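Local coordinates for polymerase nucleotidyl transferase domain-containing protein (PDB 1YLQ), which probably acts as a nucleotidyltransferase, transferring nucleotidyl groups to an acceptor, at residues D45-E48 / R52-E55. Sequence-based numbering, arbitrary orientation.
Sequences DVFE and RKLE
Val46 and Phe47, in the 3-10 turn that follows strand 38-43, pack against Arg52 and Lys53 in the first turns of helix 50-63. Apolar contact comes first. Val46 sets CG1 over one face of the Arg52 guanidinium, offset toward its rim, with CG1 to CZ at 3.4 Å; the same methyl also touches Arg52 CG. The bend of the arginine chain at chi2 (69°) brings its flat end back over that methyl. In Phe47, CG set anti to the carbonyl carbon (chi1 -62°) carries the ring to the helix backbone, where CD1 lies 3.7 Å from Lys53 CA. Arg52 O sits near the ring plane at its edge, 4.1 Å from Phe47 CE1. The ring also meets that of Phe56, the planes at about 45°, and the side chain touches Val15.

The lysine adds an aliphatic contact beside a carbonyl, its CE 3.3 Å from Phe47 O. The charged ends find partners beyond the two segments: Lys53 NZ makes a salt bridge to Glu78, and Arg52 NH2 one to Asp14. Within the helix a long one runs from Arg52 NE to Glu55 OE1 (3.8 Å). With an alanine in place of Arg52, the Val46 methyl would probably lose its cover and Asp14 a cationic partner close to the like-charged Glu55. Aliphatic stems and a ring thus fold the turn onto the helix start, while the charged ends tie that helix to helices 3-14 and 76-83.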
loop_
_atom_site.group_PDB
_atom_site.type_symbol
_atom_site.label_atom_id
_atom_site.label_comp_id
_atom_site.label_asym_id
_atom_site.label_seq_id
_atom_site.Cartn_x
_atom_site.Cartn_y
_atom_site.Cartn_z
ATOM N N ASP A 45 -4.699 -20.516 13.467
ATOM C CA ASP A 45 -5.565 -21.708 13.406
ATOM C C ASP A 45 -6.938 -21.463 14.034
ATOM O O ASP A 45 -7.847 -22.287 13.918
ATOM C CB ASP A 45 -4.881 -22.936 14.004
ATOM C CG ASP A 45 -3.871 -23.542 13.053
ATOM O OD1 ASP A 45 -3.867 -23.230 11.815
ATOM O OD2 ASP A 45 -3.098 -24.381 13.521
ATOM N N VAL A 46 -7.126 -20.316 14.651
ATOM C CA VAL A 46 -8.516 -19.920 14.993
ATOM C C VAL A 46 -9.442 -19.928 13.737
ATOM O O VAL A 46 -10.617 -20.199 13.815
ATOM C CB VAL A 46 -8.534 -18.536 15.704
ATOM C CG1 VAL A 46 -9.934 -18.074 16.000
ATOM C CG2 VAL A 46 -7.767 -18.641 17.069
ATOM N N PHE A 47 -8.893 -19.662 12.570
ATOM C CA PHE A 47 -9.684 -19.607 11.343
ATOM C C PHE A 47 -10.027 -20.990 10.781
ATOM O O PHE A 47 -10.670 -21.099 9.708
ATOM C CB PHE A 47 -8.960 -18.742 10.315
ATOM C CG PHE A 47 -8.788 -17.295 10.762
ATOM C CD1 PHE A 47 -9.877 -16.573 11.249
ATOM C CD2 PHE A 47 -7.550 -16.651 10.637
ATOM C CE1 PHE A 47 -9.739 -15.246 11.652
ATOM C CE2 PHE A 47 -7.400 -15.300 11.003
ATOM C CZ PHE A 47 -8.477 -14.611 11.534
ATOM N N GLU A 48 -9.625 -22.040 11.515
ATOM C CA GLU A 48 -10.109 -23.383 11.207
ATOM C C GLU A 48 -11.647 -23.412 11.376
ATOM O O GLU A 48 -12.314 -24.228 10.808
ATOM C CB GLU A 48 -9.455 -24.445 12.087
ATOM C CG GLU A 48 -8.077 -24.820 11.658
ATOM C CD GLU A 48 -7.365 -25.697 12.695
ATOM O OE1 GLU A 48 -7.900 -25.854 13.821
ATOM O OE2 GLU A 48 -6.289 -26.228 12.379
ATOM N N ARG A 52 -15.718 -18.129 12.266
ATOM C CA ARG A 52 -14.721 -17.148 12.713
ATOM C C ARG A 52 -14.026 -16.458 11.540
ATOM O O ARG A 52 -13.814 -15.237 11.564
ATOM C CB ARG A 52 -13.692 -17.850 13.621
ATOM C CG ARG A 52 -12.799 -16.895 14.419
ATOM C CD ARG A 52 -13.552 -16.111 15.541
ATOM N NE ARG A 52 -12.594 -15.229 16.219
ATOM C CZ ARG A 52 -11.880 -15.625 17.269
ATOM N NH1 ARG A 52 -12.040 -16.873 17.749
ATOM N NH2 ARG A 52 -11.011 -14.802 17.843
ATOM N N LYS A 53 -13.703 -17.224 10.512
ATOM C CA LYS A 53 -13.050 -16.684 9.320
ATOM C C LYS A 53 -14.035 -15.686 8.700
ATOM O O LYS A 53 -13.656 -14.555 8.362
ATOM C CB LYS A 53 -12.783 -17.836 8.341
ATOM C CG LYS A 53 -11.688 -17.581 7.345
ATOM C CD LYS A 53 -11.596 -18.746 6.363
ATOM C CE LYS A 53 -10.468 -19.661 6.745
ATOM N NZ LYS A 53 -9.899 -20.177 5.480
ATOM N N LEU A 54 -15.328 -16.073 8.633
ATOM C CA LEU A 54 -16.346 -15.238 7.951
ATOM C C LEU A 54 -16.589 -13.914 8.709
ATOM O O LEU A 54 -16.649 -12.830 8.114
ATOM C CB LEU A 54 -17.669 -16.035 7.762
ATOM C CG LEU A 54 -18.878 -15.214 7.279
ATOM C CD1 LEU A 54 -18.623 -14.649 5.888
ATOM C CD2 LEU A 54 -20.206 -15.993 7.305
ATOM N N GLU A 55 -16.779 -14.039 10.018
ATOM C CA GLU A 55 -16.934 -12.932 10.971
ATOM C C GLU A 55 -15.775 -11.924 10.818
ATOM O O GLU A 55 -15.979 -10.713 10.688
ATOM C CB GLU A 55 -16.869 -13.592 12.366
ATOM C CG GLU A 55 -16.868 -12.725 13.588
ATOM C CD GLU A 55 -15.553 -12.011 13.881
ATOM O OE1 GLU A 55 -14.501 -12.640 14.174
ATOM O OE2 GLU A 55 -15.617 -10.773 13.856
#